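Local coordinates for Rod shape-determining protein (MreC) (Helicobacter pylori, PDB 5LP5) that probably acts as a scaffold of the elongation machinery, binding the penicillin-binding protein PBP2 during the cell wall synthesis that gives the bacterium its shape, at residues K92-M100 with L238-K247; A156-L167 with D193-F204. One frame throughout, in Å; residues are numbered along the deposited sequence.

Overall arrangement
The modelled chain begins at K92 and enters strand 93-103, the first of a six-stranded antiparallel barrel whose last strand, 241-246, arrives only at the C terminus. Contact 1 joins these two strands and so closes nearly the whole modelled chain into one loop. Between them the chain completes the other strands of this barrel by residue 149 and then builds a second one. There contact 2 pairs strand 158-161 with strand 194-197, a shorter loop nested inside that of contact 1. The two contact centres lie about 18 Å apart, yet they touch: S244 OG probably hydrogen-bonds I203 O, and V246 packs on the I203-F204 backbone, tying barrel to barrel.

Contact 1. Residues K92-M100 with L238-K247; sequences KMTYTPTFM and LRHVFLSDVK
M93-T98 and V241-V246 pair as antiparallel strands, the seam at which the first and last strands of the first barrel of the modelled chain meet. Their short axes approach to 4.2 Å with N-to-C directions 146° apart, so the pair is twisted away from a flat antiparallel arrangement. T94 with D245 and T96 with L243 are hydrogen-bonded pairs, each bonded in both directions; T96 N bonds L243 O at 3.1 Å and L243 N bonds T96 O in return. T98 N adds a bond to V241 O, and the last one, K247 N to K92 O, is weak.

M93, Y95, P97, F242, S244 and V246 occupy one face. The Y95 side chain crosses that of F242 at about a right angle, its CD1 4.0 Å from F242 CB, while CE1 rests near S244 CB. The F242 ring in turn reaches P97, CE1 lying 4.0 Å from P97 CB. At the M93 end of this face, M93 CG meets V246 CG2 at 3.9 Å. On the other face T98 places CG2 3.7 Å from V241 CG1; with OG1 trans to the backbone nitrogen (chi1 -179°), the methyl is the branch that meets valine. V241 and L243 continue inward onto I135 and A138 of strand 134-141.

Beyond the strands M100 SD meets L238 CB at 4.0 Å, beside L200 and L167 of the second MreC subunit. The bonds across the seam come from the backbone, while side chains on both faces supply apolar contact. D245 carries its charge at the edge of this apolar pairing, where a salt bridge from OD1 to K124 and a longer, weak one from OD2 to K247 NZ (3.3 Å) probably neutralise it.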
# COMPACT_ATOMS: atom_id res chain seq x y z
N LYS C 92 -33.86 -1.33 0.95
CA LYS C 92 -35.00 -1.68 1.85
C LYS C 92 -34.56 -2.63 2.97
O LYS C 92 -33.56 -3.36 2.85
CB LYS C 92 -36.18 -2.30 1.10
CG LYS C 92 -37.05 -1.29 0.34
CD LYS C 92 -38.53 -1.68 0.31
CE LYS C 92 -39.20 -1.42 -1.03
NZ LYS C 92 -38.73 -0.15 -1.64
N MET C 93 -35.32 -2.61 4.06
CA MET C 93 -34.83 -3.09 5.36
C MET C 93 -35.97 -3.20 6.37
O MET C 93 -36.92 -2.38 6.37
CB MET C 93 -33.83 -2.09 5.91
CG MET C 93 -33.06 -2.65 7.07
SD MET C 93 -32.53 -1.39 8.19
CE MET C 93 -31.96 -0.12 7.06
N THR C 94 -35.88 -4.18 7.26
CA THR C 94 -36.89 -4.38 8.29
C THR C 94 -36.24 -4.47 9.66
O THR C 94 -35.17 -5.05 9.83
CB THR C 94 -37.67 -5.69 8.05
OG1 THR C 94 -38.28 -5.65 6.77
CG2 THR C 94 -38.75 -5.88 9.05
N TYR C 95 -36.94 -3.92 10.65
CA TYR C 95 -36.63 -4.17 12.03
C TYR C 95 -37.78 -4.98 12.62
O TYR C 95 -38.92 -4.58 12.50
CB TYR C 95 -36.50 -2.85 12.77
CG TYR C 95 -35.18 -2.17 12.55
CD1 TYR C 95 -34.05 -2.68 13.14
CD2 TYR C 95 -35.05 -1.02 11.76
CE1 TYR C 95 -32.80 -2.07 12.96
CE2 TYR C 95 -33.82 -0.41 11.57
CZ TYR C 95 -32.70 -0.94 12.17
OH TYR C 95 -31.46 -0.36 12.03
N THR C 96 -37.46 -6.12 13.24
CA THR C 96 -38.48 -6.95 13.89
C THR C 96 -38.06 -7.18 15.32
O THR C 96 -36.91 -7.48 15.57
CB THR C 96 -38.61 -8.32 13.20
OG1 THR C 96 -38.65 -8.12 11.80
CG2 THR C 96 -39.87 -8.99 13.60
N PRO C 97 -38.98 -7.05 16.27
CA PRO C 97 -38.58 -7.22 17.65
C PRO C 97 -38.31 -8.67 18.02
O PRO C 97 -38.81 -9.59 17.39
CB PRO C 97 -39.76 -6.64 18.43
CG PRO C 97 -40.94 -6.76 17.53
CD PRO C 97 -40.38 -6.61 16.15
N THR C 98 -37.48 -8.85 19.04
CA THR C 98 -37.03 -10.17 19.46
C THR C 98 -36.62 -9.99 20.90
O THR C 98 -36.38 -8.83 21.34
CB THR C 98 -35.81 -10.68 18.62
OG1 THR C 98 -35.41 -12.00 19.06
CG2 THR C 98 -34.61 -9.73 18.72
N PHE C 99 -36.54 -11.10 21.63
CA PHE C 99 -36.05 -10.99 22.97
C PHE C 99 -35.30 -12.22 23.38
O PHE C 99 -35.51 -13.27 22.80
CB PHE C 99 -37.21 -10.71 23.95
CG PHE C 99 -38.28 -11.74 23.92
CD1 PHE C 99 -38.30 -12.72 24.89
CD2 PHE C 99 -39.27 -11.76 22.92
CE1 PHE C 99 -39.29 -13.69 24.92
CE2 PHE C 99 -40.25 -12.75 22.94
CZ PHE C 99 -40.27 -13.70 23.95
N MET C 100 -34.42 -12.06 24.36
CA MET C 100 -33.60 -13.17 24.81
C MET C 100 -34.35 -13.98 25.86
O MET C 100 -35.03 -13.44 26.71
CB MET C 100 -32.22 -12.70 25.29
CG MET C 100 -32.16 -12.10 26.68
SD MET C 100 -30.50 -11.50 27.05
CE MET C 100 -29.73 -12.99 27.68
N LEU C 238 -30.10 -5.27 26.66
CA LEU C 238 -30.43 -6.63 26.26
C LEU C 238 -31.94 -6.82 26.26
O LEU C 238 -32.46 -7.83 25.78
CB LEU C 238 -29.66 -7.64 27.09
CG LEU C 238 -28.22 -7.86 26.59
CD1 LEU C 238 -27.42 -8.81 27.48
CD2 LEU C 238 -28.16 -8.38 25.16
N ARG C 239 -32.66 -5.82 26.77
CA ARG C 239 -34.11 -5.75 26.55
C ARG C 239 -34.42 -4.69 25.51
O ARG C 239 -33.60 -3.81 25.25
CB ARG C 239 -34.85 -5.51 27.86
CG ARG C 239 -34.79 -6.74 28.77
CD ARG C 239 -35.59 -6.63 30.05
NE ARG C 239 -35.40 -5.35 30.75
CZ ARG C 239 -34.47 -5.08 31.67
NH1 ARG C 239 -33.57 -5.99 32.03
NH2 ARG C 239 -34.43 -3.88 32.22
N HIS C 240 -35.59 -4.80 24.90
CA HIS C 240 -36.04 -3.91 23.81
C HIS C 240 -35.20 -4.07 22.54
O HIS C 240 -34.75 -3.07 21.98
CB HIS C 240 -36.05 -2.45 24.26
CG HIS C 240 -36.97 -2.17 25.40
ND1 HIS C 240 -38.33 -2.41 25.34
CD2 HIS C 240 -36.74 -1.63 26.63
CE1 HIS C 240 -38.90 -2.07 26.49
NE2 HIS C 240 -37.96 -1.59 27.28
N VAL C 241 -35.02 -5.32 22.11
CA VAL C 241 -34.08 -5.65 21.04
C VAL C 241 -34.80 -5.90 19.73
O VAL C 241 -35.81 -6.59 19.71
CB VAL C 241 -33.23 -6.87 21.39
CG1 VAL C 241 -32.32 -7.27 20.23
CG2 VAL C 241 -32.42 -6.61 22.65
N PHE C 242 -34.24 -5.34 18.65
CA PHE C 242 -34.79 -5.48 17.31
C PHE C 242 -33.79 -6.19 16.38
O PHE C 242 -32.60 -5.92 16.41
CB PHE C 242 -35.11 -4.10 16.74
CG PHE C 242 -36.24 -3.40 17.44
CD1 PHE C 242 -37.53 -3.55 16.98
CD2 PHE C 242 -36.01 -2.58 18.51
CE1 PHE C 242 -38.59 -2.90 17.60
CE2 PHE C 242 -37.06 -1.93 19.15
CZ PHE C 242 -38.35 -2.09 18.69
N LEU C 243 -34.30 -7.07 15.53
CA LEU C 243 -33.49 -7.79 14.55
C LEU C 243 -33.45 -7.04 13.25
O LEU C 243 -34.49 -6.62 12.73
CB LEU C 243 -34.10 -9.17 14.29
CG LEU C 243 -33.28 -10.15 13.47
CD1 LEU C 243 -32.19 -10.80 14.30
CD2 LEU C 243 -34.20 -11.28 13.02
N SER C 244 -32.26 -6.89 12.69
CA SER C 244 -32.10 -6.13 11.44
C SER C 244 -32.03 -7.02 10.22
O SER C 244 -31.03 -7.69 10.02
CB SER C 244 -30.84 -5.29 11.50
OG SER C 244 -30.59 -4.75 10.22
N ASP C 245 -33.09 -6.99 9.40
CA ASP C 245 -33.21 -7.82 8.20
C ASP C 245 -33.08 -6.95 6.94
O ASP C 245 -34.04 -6.27 6.56
CB ASP C 245 -34.56 -8.56 8.21
CG ASP C 245 -34.71 -9.57 7.04
OD1 ASP C 245 -33.91 -9.60 6.12
OD2 ASP C 245 -35.63 -10.38 7.01
N VAL C 246 -31.91 -6.98 6.30
CA VAL C 246 -31.66 -6.19 5.07
C VAL C 246 -31.94 -7.07 3.87
O VAL C 246 -31.35 -8.14 3.75
CB VAL C 246 -30.19 -5.73 5.00
CG1 VAL C 246 -29.89 -5.08 3.67
CG2 VAL C 246 -29.86 -4.75 6.12
N LYS C 247 -32.86 -6.64 3.02
CA LYS C 247 -33.40 -7.50 1.98
C LYS C 247 -32.27 -7.91 1.03
O LYS C 247 -31.55 -7.06 0.50
CB LYS C 247 -34.60 -6.83 1.28
CG LYS C 247 -35.87 -6.77 2.15
CD LYS C 247 -36.44 -8.16 2.50
CE LYS C 247 -36.85 -8.30 3.97
NZ LYS C 247 -37.39 -9.66 4.29

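Contact 2. Residues A156-L167 with D193-F204; sequences AYSVMIGQNQVL and DQVLTSGLDGIF
Y157 and F204 meet edge to face: F204 CE2 sits 3.5 Å above the tyrosine plane, over its centre, with the ring planes 62° apart. Y157 takes a chi1 of 52°, which sets CG between its own backbone N and carbonyl carbon and turns the ring toward F204; its hydroxyl is bonded to N150. Next to the rings, three bonds to the facing segment hold S158. Its N-H points almost straight (177°) at D201 OD2, 2.8 Å away, but arrives from above the carboxylate plane. Its carbonyl takes S198 N, again from outside the carbonyl plane, and its OG accepts from S198 OG at 2.8 Å.

These bonds lead into strands 158-161 and 194-197, an antiparallel pair in the second barrel; the barrel core belongs to the same clan as the PA peptidases. M160 and L196 are the hydrogen-bonded pair, M160 N reaching L196 O at 2.7 Å, and G162 N bonds Q194 O beyond them. I161 and V195 lie side by side, CG1 and CG2 respectively 3.9 Å apart, with I161 also on V180 and I183 of strand 178-183. M160 runs extended past CG and carries CE to 3.6 Å from T197 O.

The S158 partners are themselves held by turns. S198 OG accepts from L200 N in an ST turn, and D201 OD1 accepts from I203 N in an Asx turn, which help to orient the hydroxyl and the carboxylate. One water links S158 O, G199 N and D201 OD1. At the other end, Q165 and V166 both face I161 in a G1 bulge. The strand returning from it brings L167 back beside S198, where its CD2 lies 3.8 Å from L200 CD1. PBP2 packs at this S158 end: its Q131 hydrogen-bonds S158 OG and touches L167, L200 and D201.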
# COMPACT_ATOMS: atom_id res chain seq x y z
N ALA C 156 -19.05 -10.00 14.01
CA ALA C 156 -18.29 -9.14 13.10
C ALA C 156 -19.23 -8.46 12.12
O ALA C 156 -20.20 -9.04 11.66
CB ALA C 156 -17.25 -9.95 12.34
N TYR C 157 -18.93 -7.20 11.80
CA TYR C 157 -19.73 -6.47 10.83
C TYR C 157 -19.03 -5.22 10.36
O TYR C 157 -17.97 -4.89 10.87
CB TYR C 157 -21.10 -6.16 11.40
CG TYR C 157 -21.12 -5.48 12.76
CD1 TYR C 157 -21.16 -4.10 12.86
CD2 TYR C 157 -21.18 -6.23 13.93
CE1 TYR C 157 -21.23 -3.47 14.10
CE2 TYR C 157 -21.26 -5.61 15.17
CZ TYR C 157 -21.27 -4.24 15.25
OH TYR C 157 -21.37 -3.65 16.50
N SER C 158 -19.58 -4.56 9.34
CA SER C 158 -18.93 -3.42 8.68
C SER C 158 -19.34 -2.08 9.27
O SER C 158 -20.52 -1.78 9.35
CB SER C 158 -19.23 -3.40 7.19
OG SER C 158 -18.44 -2.37 6.60
N VAL C 159 -18.36 -1.26 9.63
CA VAL C 159 -18.61 0.07 10.19
C VAL C 159 -17.83 1.17 9.45
O VAL C 159 -16.92 0.89 8.66
CB VAL C 159 -18.26 0.12 11.68
CG1 VAL C 159 -19.13 -0.85 12.44
CG2 VAL C 159 -16.77 -0.15 11.91
N MET C 160 -18.23 2.42 9.68
CA MET C 160 -17.55 3.60 9.11
C MET C 160 -17.31 4.68 10.15
O MET C 160 -18.14 4.94 11.01
CB MET C 160 -18.35 4.18 7.94
CG MET C 160 -19.77 4.61 8.29
SD MET C 160 -20.67 4.98 6.79
CE MET C 160 -22.22 5.55 7.47
N ILE C 161 -16.17 5.35 10.06
CA ILE C 161 -15.69 6.26 11.09
C ILE C 161 -15.68 7.71 10.61
O ILE C 161 -15.21 8.02 9.51
CB ILE C 161 -14.27 5.88 11.52
CG1 ILE C 161 -14.26 4.47 12.09
CG2 ILE C 161 -13.74 6.85 12.57
CD1 ILE C 161 -12.89 3.87 12.34
N GLY C 162 -16.20 8.60 11.45
CA GLY C 162 -16.13 10.03 11.16
C GLY C 162 -16.90 10.46 9.91
O GLY C 162 -17.63 9.68 9.33
N GLN C 163 -16.73 11.71 9.50
CA GLN C 163 -17.51 12.27 8.38
C GLN C 163 -17.00 11.85 7.02
O GLN C 163 -17.74 11.90 6.06
CB GLN C 163 -17.53 13.80 8.43
CG GLN C 163 -18.06 14.35 9.75
CD GLN C 163 -19.08 15.48 9.63
OE1 GLN C 163 -20.03 15.53 10.43
NE2 GLN C 163 -18.91 16.39 8.64
N ASN C 164 -15.74 11.44 6.93
CA ASN C 164 -15.21 10.86 5.69
C ASN C 164 -15.48 9.36 5.59
O ASN C 164 -15.01 8.70 4.65
CB ASN C 164 -13.73 11.15 5.55
CG ASN C 164 -13.45 12.64 5.42
OD1 ASN C 164 -12.60 13.20 6.12
ND2 ASN C 164 -14.20 13.31 4.55
N GLN C 165 -16.26 8.83 6.53
CA GLN C 165 -16.76 7.46 6.48
C GLN C 165 -15.66 6.45 6.22
O GLN C 165 -15.76 5.63 5.31
CB GLN C 165 -17.90 7.36 5.44
CG GLN C 165 -18.95 8.44 5.64
CD GLN C 165 -20.19 8.30 4.77
OE1 GLN C 165 -20.09 8.07 3.58
NE2 GLN C 165 -21.37 8.52 5.37
N VAL C 166 -14.60 6.52 7.02
CA VAL C 166 -13.48 5.60 6.93
C VAL C 166 -13.94 4.19 7.33
O VAL C 166 -14.56 3.99 8.38
CB VAL C 166 -12.34 6.04 7.84
CG1 VAL C 166 -11.28 4.97 7.96
CG2 VAL C 166 -11.72 7.32 7.33
N LEU C 167 -13.64 3.20 6.49
CA LEU C 167 -14.21 1.86 6.62
C LEU C 167 -13.31 0.92 7.42
O LEU C 167 -12.09 1.02 7.37
CB LEU C 167 -14.43 1.27 5.23
CG LEU C 167 -15.58 1.93 4.42
CD1 LEU C 167 -15.61 1.46 2.97
CD2 LEU C 167 -16.95 1.73 5.12
N ASP C 193 -14.14 10.43 17.43
CA ASP C 193 -14.92 10.22 16.22
C ASP C 193 -16.03 9.18 16.42
O ASP C 193 -15.74 8.08 16.89
CB ASP C 193 -14.02 9.68 15.08
CG ASP C 193 -13.43 10.77 14.21
OD1 ASP C 193 -14.22 11.69 13.88
OD2 ASP C 193 -12.23 10.65 13.83
N GLN C 194 -17.24 9.54 16.01
CA GLN C 194 -18.34 8.61 15.91
C GLN C 194 -18.05 7.44 14.96
O GLN C 194 -17.45 7.59 13.89
CB GLN C 194 -19.58 9.33 15.41
CG GLN C 194 -20.32 10.11 16.50
CD GLN C 194 -21.81 10.06 16.28
OE1 GLN C 194 -22.29 9.99 15.14
NE2 GLN C 194 -22.57 10.07 17.39
N VAL C 195 -18.51 6.26 15.39
CA VAL C 195 -18.42 5.05 14.58
C VAL C 195 -19.85 4.53 14.32
O VAL C 195 -20.60 4.26 15.26
CB VAL C 195 -17.59 3.99 15.30
CG1 VAL C 195 -17.55 2.69 14.51
CG2 VAL C 195 -16.18 4.50 15.50
N LEU C 196 -20.20 4.38 13.05
CA LEU C 196 -21.55 3.98 12.64
C LEU C 196 -21.49 2.74 11.76
O LEU C 196 -20.49 2.51 11.09
CB LEU C 196 -22.22 5.08 11.83
CG LEU C 196 -22.27 6.43 12.50
CD1 LEU C 196 -22.60 7.57 11.52
CD2 LEU C 196 -23.24 6.36 13.67
N THR C 197 -22.58 1.97 11.72
CA THR C 197 -22.63 0.86 10.79
C THR C 197 -22.55 1.41 9.36
O THR C 197 -23.17 2.43 9.05
CB THR C 197 -23.92 0.05 10.97
OG1 THR C 197 -25.05 0.89 10.73
CG2 THR C 197 -24.03 -0.51 12.34
N SER C 198 -21.80 0.74 8.51
CA SER C 198 -21.56 1.24 7.14
C SER C 198 -22.73 0.89 6.23
O SER C 198 -22.97 1.55 5.23
CB SER C 198 -20.31 0.61 6.54
OG SER C 198 -20.61 -0.64 5.97
N GLY C 199 -23.44 -0.17 6.56
CA GLY C 199 -24.59 -0.58 5.75
C GLY C 199 -24.16 -1.21 4.43
O GLY C 199 -24.93 -1.25 3.48
N LEU C 200 -22.93 -1.68 4.35
CA LEU C 200 -22.42 -2.33 3.15
C LEU C 200 -22.38 -3.85 3.23
O LEU C 200 -22.11 -4.53 2.23
CB LEU C 200 -20.99 -1.85 2.90
CG LEU C 200 -20.83 -0.35 2.61
CD1 LEU C 200 -19.37 0.07 2.76
CD2 LEU C 200 -21.35 -0.03 1.22
N ASP C 201 -22.63 -4.39 4.42
CA ASP C 201 -22.43 -5.81 4.69
C ASP C 201 -23.70 -6.65 4.53
O ASP C 201 -23.62 -7.88 4.56
CB ASP C 201 -21.82 -6.02 6.09
CG ASP C 201 -22.58 -5.31 7.19
OD1 ASP C 201 -23.64 -4.71 6.95
OD2 ASP C 201 -22.11 -5.34 8.33
N GLY C 202 -24.86 -5.99 4.38
CA GLY C 202 -26.14 -6.69 4.29
C GLY C 202 -26.58 -7.28 5.62
O GLY C 202 -27.38 -8.23 5.66
N ILE C 203 -26.07 -6.70 6.71
CA ILE C 203 -26.43 -7.07 8.08
C ILE C 203 -27.21 -5.94 8.76
O ILE C 203 -28.30 -6.14 9.32
CB ILE C 203 -25.17 -7.32 8.94
CG1 ILE C 203 -24.35 -8.48 8.36
CG2 ILE C 203 -25.57 -7.61 10.39
CD1 ILE C 203 -23.00 -8.68 9.00
N PHE C 204 -26.61 -4.75 8.73
CA PHE C 204 -27.22 -3.53 9.24
C PHE C 204 -27.42 -2.60 8.05
O PHE C 204 -26.71 -2.68 7.05
CB PHE C 204 -26.28 -2.81 10.20
CG PHE C 204 -26.04 -3.52 11.50
CD1 PHE C 204 -26.96 -3.44 12.51
CD2 PHE C 204 -24.87 -4.23 11.72
CE1 PHE C 204 -26.75 -4.06 13.73
CE2 PHE C 204 -24.65 -4.86 12.94
CZ PHE C 204 -25.60 -4.77 13.95
O HOH W 1 -23.31 -2.35 8.28